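Local coordinates for amidohydrolase (Brucella melitensis biovar Abortus, PDB 4F0L), which probably acts as a metal-dependent deaminase of the amidohydrolase family, crystallised here with a bound iron(III) ion, at residues 247-252 against 258-263; 69-74 against 114-119. All coordinates share one frame; numbering follows the deposited sequence.

Contact 1 (247-252 against 258-263)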
# COMPACT_ATOMS: atom_id res chain seq x y z
N LYS B 247 1.04 -1.67 -25.70
CA LYS B 247 0.84 -0.99 -26.98
C LYS B 247 2.17 -0.51 -27.53
O LYS B 247 2.38 -0.57 -28.75
CB LYS B 247 -0.18 0.17 -26.88
N GLU B 248 3.08 -0.06 -26.67
CA GLU B 248 4.41 0.40 -27.15
C GLU B 248 5.21 -0.74 -27.77
O GLU B 248 5.86 -0.55 -28.79
CB GLU B 248 5.26 1.09 -26.03
CG GLU B 248 6.68 1.43 -26.49
CD GLU B 248 7.59 1.97 -25.39
OE1 GLU B 248 7.21 2.95 -24.73
OE2 GLU B 248 8.70 1.45 -25.22
N VAL B 249 5.17 -1.90 -27.15
CA VAL B 249 5.88 -3.09 -27.65
C VAL B 249 5.35 -3.47 -29.04
O VAL B 249 6.14 -3.68 -29.96
CB VAL B 249 5.73 -4.27 -26.67
CG1 VAL B 249 6.22 -5.58 -27.28
CG2 VAL B 249 6.43 -3.96 -25.36
N GLU B 250 4.02 -3.51 -29.18
CA GLU B 250 3.37 -3.82 -30.45
C GLU B 250 3.77 -2.77 -31.53
O GLU B 250 4.16 -3.14 -32.64
CB GLU B 250 1.82 -3.83 -30.30
CG GLU B 250 1.13 -4.76 -29.28
CD GLU B 250 1.40 -6.24 -29.48
OE1 GLU B 250 2.58 -6.63 -29.65
OE2 GLU B 250 0.41 -7.02 -29.45
N ASP B 251 3.68 -1.49 -31.19
CA ASP B 251 4.02 -0.43 -32.14
C ASP B 251 5.50 -0.50 -32.52
O ASP B 251 5.85 -0.26 -33.68
CB ASP B 251 3.67 0.95 -31.58
CG ASP B 251 2.17 1.18 -31.45
OD1 ASP B 251 1.40 0.44 -32.08
OD2 ASP B 251 1.76 2.08 -30.70
N CYS B 252 6.36 -0.79 -31.53
CA CYS B 252 7.80 -0.85 -31.78
C CYS B 252 8.10 -1.99 -32.74
O CYS B 252 8.86 -1.81 -33.70
CB CYS B 252 8.62 -1.03 -30.51
SG CYS B 252 10.39 -0.84 -30.85
N LYS B 258 11.42 -5.19 -33.96
CA LYS B 258 12.07 -5.45 -32.67
C LYS B 258 11.25 -4.86 -31.52
O LYS B 258 10.51 -3.88 -31.69
CB LYS B 258 13.47 -4.84 -32.62
CG LYS B 258 14.52 -5.53 -33.48
CD LYS B 258 15.81 -4.72 -33.52
CE LYS B 258 16.80 -5.20 -34.57
NZ LYS B 258 18.05 -5.76 -33.99
N ARG B 259 11.40 -5.46 -30.35
CA ARG B 259 10.78 -4.93 -29.13
C ARG B 259 11.62 -3.75 -28.64
O ARG B 259 12.74 -3.53 -29.10
CB ARG B 259 10.69 -6.03 -28.07
CG ARG B 259 9.93 -7.30 -28.47
CD ARG B 259 10.19 -8.42 -27.44
NE ARG B 259 9.72 -8.02 -26.11
CZ ARG B 259 8.47 -8.18 -25.68
NH1 ARG B 259 7.56 -8.80 -26.43
NH2 ARG B 259 8.13 -7.72 -24.49
N PRO B 260 11.07 -2.95 -27.71
CA PRO B 260 11.79 -1.73 -27.33
C PRO B 260 13.16 -1.96 -26.67
O PRO B 260 14.15 -1.37 -27.11
CB PRO B 260 10.79 -1.01 -26.38
CG PRO B 260 9.46 -1.49 -26.89
CD PRO B 260 9.67 -2.94 -27.26
N VAL B 261 13.25 -2.79 -25.63
CA VAL B 261 14.53 -2.90 -24.92
C VAL B 261 15.53 -3.52 -25.90
O VAL B 261 16.64 -3.06 -26.04
CB VAL B 261 14.42 -3.72 -23.61
CG1 VAL B 261 15.82 -4.01 -23.05
CG2 VAL B 261 13.52 -3.00 -22.59
N GLU B 262 15.11 -4.55 -26.60
CA GLU B 262 15.94 -5.18 -27.61
C GLU B 262 16.47 -4.15 -28.63
O GLU B 262 17.66 -4.12 -28.96
CB GLU B 262 15.07 -6.25 -28.32
CG GLU B 262 15.74 -6.97 -29.45
CD GLU B 262 14.80 -7.80 -30.28
OE1 GLU B 262 13.55 -7.65 -30.20
OE2 GLU B 262 15.33 -8.62 -31.03
N TRP B 263 15.59 -3.29 -29.10
CA TRP B 263 15.99 -2.30 -30.07
C TRP B 263 17.03 -1.38 -29.49
O TRP B 263 18.10 -1.14 -30.09
CB TRP B 263 14.78 -1.53 -30.53
CG TRP B 263 15.13 -0.62 -31.64
CD1 TRP B 263 14.96 -0.84 -33.01
CD2 TRP B 263 15.77 0.68 -31.54
NE1 TRP B 263 15.44 0.23 -33.72
CE2 TRP B 263 15.94 1.16 -32.90
CE3 TRP B 263 16.20 1.47 -30.48
CZ2 TRP B 263 16.52 2.38 -33.17
CZ3 TRP B 263 16.79 2.69 -30.77
CH2 TRP B 263 16.95 3.13 -32.09
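Glu248 OE2 lies 3.4 Å from Pro260 CB and accepts a hydrogen bond from Ala243 N. Ala243 comes just after strand 238-242, the TIM-barrel strand that carries the iron ligand His241. The extended Glu248 chain runs antiparallel alongside the proline ring.

Pro260, the first residue of helix 260-267, fits against helix 246-256. Its CD rests 3.8 Å from Val249 CA, and its CG lies 3.7 Å from Cys252 CB.

Arg259 is the N-cap of helix 260-267. Glu262, three residues after it, accepts from the N-cap N-H: Arg259 N donates to Glu262 OE1 at 3.1 Å, and the N-H points almost straight at the oxygen (163°). The bond reaches OE1 on its anti side and lies tilted from the carboxylate plane. The reciprocal bond of a capping box is absent, because Glu262 N bonds to Glu286 OE2. Glu286 OE1 forms a salt bridge with Arg259 NE.

Val249 uses its two methyls separately. CG2 packs on Pro260 CD, the two side chains lying roughly perpendicular. CG1, anti to the backbone N (chi1 169°), lies over one face of the Arg259 guanidinium, near its rim, with Val249 CG1 3.6 Å from Arg259 NH1. Cys252 SG is turned the same way (chi1 -171°) and comes 3.2 Å from Lys258 O. The sulfur also makes an oblique sulfur-aromatic contact, with Cys252 SG 5.4 Å from the centroid of the Trp263 five-membered ring.

Contact 2 (69-74 against 114-119)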
# COMPACT_ATOMS: atom_id res chain seq x y z
N PHE B 69 5.70 17.94 -11.24
CA PHE B 69 4.41 18.62 -11.41
C PHE B 69 3.21 17.70 -11.21
O PHE B 69 2.16 18.17 -10.83
CB PHE B 69 4.32 19.34 -12.77
CG PHE B 69 4.15 18.43 -13.96
CD1 PHE B 69 2.89 18.06 -14.39
CD2 PHE B 69 5.26 17.94 -14.65
CE1 PHE B 69 2.74 17.22 -15.49
CE2 PHE B 69 5.12 17.11 -15.75
CZ PHE B 69 3.85 16.74 -16.16
N GLN B 70 3.39 16.41 -11.46
CA GLN B 70 2.32 15.45 -11.34
C GLN B 70 1.88 15.26 -9.89
O GLN B 70 0.76 14.79 -9.64
CB GLN B 70 2.67 14.11 -12.02
CG GLN B 70 2.81 14.27 -13.55
CD GLN B 70 3.20 13.00 -14.27
OE1 GLN B 70 3.17 11.93 -13.71
NE2 GLN B 70 3.49 13.11 -15.55
N TYR B 71 2.75 15.61 -8.95
CA TYR B 71 2.37 15.58 -7.52
C TYR B 71 1.13 16.43 -7.30
O TYR B 71 0.33 16.15 -6.42
CB TYR B 71 3.50 16.14 -6.68
CG TYR B 71 3.32 16.17 -5.16
CD1 TYR B 71 3.34 15.00 -4.39
CD2 TYR B 71 3.22 17.40 -4.50
CE1 TYR B 71 3.21 15.05 -3.01
CE2 TYR B 71 3.11 17.47 -3.12
CZ TYR B 71 3.09 16.28 -2.37
OH TYR B 71 2.99 16.37 -1.00
N GLY B 72 0.99 17.51 -8.06
CA GLY B 72 -0.19 18.36 -7.95
C GLY B 72 -1.49 17.65 -8.32
O GLY B 72 -2.55 18.01 -7.82
N MET B 73 -1.42 16.63 -9.15
CA MET B 73 -2.63 15.92 -9.58
C MET B 73 -2.88 14.64 -8.80
O MET B 73 -3.86 13.94 -9.07
CB MET B 73 -2.59 15.62 -11.10
CG MET B 73 -1.77 14.40 -11.48
SD MET B 73 -1.45 14.29 -13.26
CE MET B 73 -2.62 12.98 -13.69
N ALA B 74 -2.04 14.36 -7.81
CA ALA B 74 -2.17 13.11 -7.04
C ALA B 74 -3.56 13.02 -6.40
O ALA B 74 -4.00 13.95 -5.72
CB ALA B 74 -1.07 13.03 -5.99
N TYR B 114 9.28 17.31 -2.65
CA TYR B 114 10.58 16.90 -2.14
C TYR B 114 10.55 16.82 -0.61
O TYR B 114 11.22 15.97 -0.03
CB TYR B 114 11.72 17.81 -2.68
CG TYR B 114 11.88 17.79 -4.21
CD1 TYR B 114 11.46 16.69 -4.98
CD2 TYR B 114 12.44 18.85 -4.89
CE1 TYR B 114 11.58 16.69 -6.36
CE2 TYR B 114 12.59 18.84 -6.24
CZ TYR B 114 12.15 17.76 -6.98
OH TYR B 114 12.27 17.74 -8.35
N VAL B 115 9.76 17.68 0.04
CA VAL B 115 9.55 17.53 1.48
C VAL B 115 8.89 16.18 1.81
O VAL B 115 9.31 15.46 2.73
CB VAL B 115 8.74 18.70 2.04
CG1 VAL B 115 8.09 18.32 3.39
CG2 VAL B 115 9.61 19.97 2.15
N ASP B 116 7.84 15.85 1.08
CA ASP B 116 7.16 14.56 1.24
C ASP B 116 8.16 13.38 1.03
O ASP B 116 8.23 12.42 1.82
CB ASP B 116 6.01 14.52 0.22
CG ASP B 116 4.78 13.85 0.73
OD1 ASP B 116 4.97 12.81 1.40
OD2 ASP B 116 3.63 14.32 0.40
N MET B 117 8.96 13.45 -0.04
CA MET B 117 9.98 12.40 -0.29
C MET B 117 10.97 12.31 0.86
O MET B 117 11.26 11.24 1.33
CB MET B 117 10.76 12.70 -1.58
CG MET B 117 9.94 12.46 -2.86
SD MET B 117 10.95 12.79 -4.31
CE MET B 117 9.91 12.19 -5.65
N LEU B 118 11.49 13.46 1.32
CA LEU B 118 12.43 13.47 2.45
C LEU B 118 11.81 12.84 3.69
O LEU B 118 12.43 12.00 4.34
CB LEU B 118 12.95 14.88 2.75
CG LEU B 118 14.07 15.39 1.83
CD1 LEU B 118 14.26 16.89 1.91
CD2 LEU B 118 15.40 14.68 2.21
N GLU B 119 10.56 13.19 3.99
CA GLU B 119 9.85 12.61 5.13
C GLU B 119 9.61 11.08 5.00
O GLU B 119 9.53 10.37 5.99
CB GLU B 119 8.54 13.35 5.38
CG GLU B 119 8.71 14.78 5.90
CD GLU B 119 7.37 15.43 6.27
OE1 GLU B 119 6.31 14.78 6.04
OE2 GLU B 119 7.37 16.59 6.82
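Tyr71 and Asp116 meet with their flat groups nearly perpendicular, the ring and carboxylate planes standing 84° apart. The carboxylate oxygen OD2 lies at the edge of the phenol and in the ring plane. There Tyr71 OH donates a short hydrogen bond of 2.6 Å to Asp116 OD2. The acceptor uses its anti lone pair, on the side away from the other carboxylate oxygen. Asp116 OD2 also sits 3.5 Å from Tyr71 CE1, so it borders the rim of the ring as well as the hydroxyl.

The backbones stay apart, with Tyr71 CA and Tyr114 CA 9.9 Å from each other. The gap is bridged by the length of the tyrosine. Its CG is anti to the backbone N (chi1 -179°), which lets the ring span the gap to helix 103-119. Asp116 reaches back with a chi1 of -143°, well off a staggered value.

Residues 69-74 belong to the loop that follows strand 56-66 of the TIM-barrel fold. The His65-X-His67 metal motif of the amidohydrolases lies at and just past the end of that strand, and both histidines bind the iron. The loop turns through bonds to the third residue back, such as Met73 N to Gln70 O at 2.9 Å and Ala74 N to Tyr71 O at 3.3 Å.

The contact lies at the dimer interface. Arg402 of the second subunit bonds through NH2 to Tyr71 OH, which therefore has partners in both chains. Arg420 of that subunit makes a cation-pi contact with the Tyr71 ring and donates from NH2 to Tyr71 O.

Overall arrangement
After the N-terminal strands of residues 12-54, the chain runs through strand 56-66 into the loop of 69-74. It then forms helix 88-100 and helix 103-119, where contact 2 closes a long loop that is largely helical. Strands 122-129, 160-167 and 210-215 follow, and strand 238-242 leads into contact 1. That contact closes a short loop made mostly of the last turn of helix 246-256. The two contacts are in series and neither nest nor cross. The centres of contact 1 and contact 2 are about 31 Å apart, and the nearest atoms of contact 1 and contact 2 about 14 Å. Contact 2 ties a post-strand loop to a helix beside the second subunit, whereas contact 1 joins helices 246-256 and 260-267 within one chain.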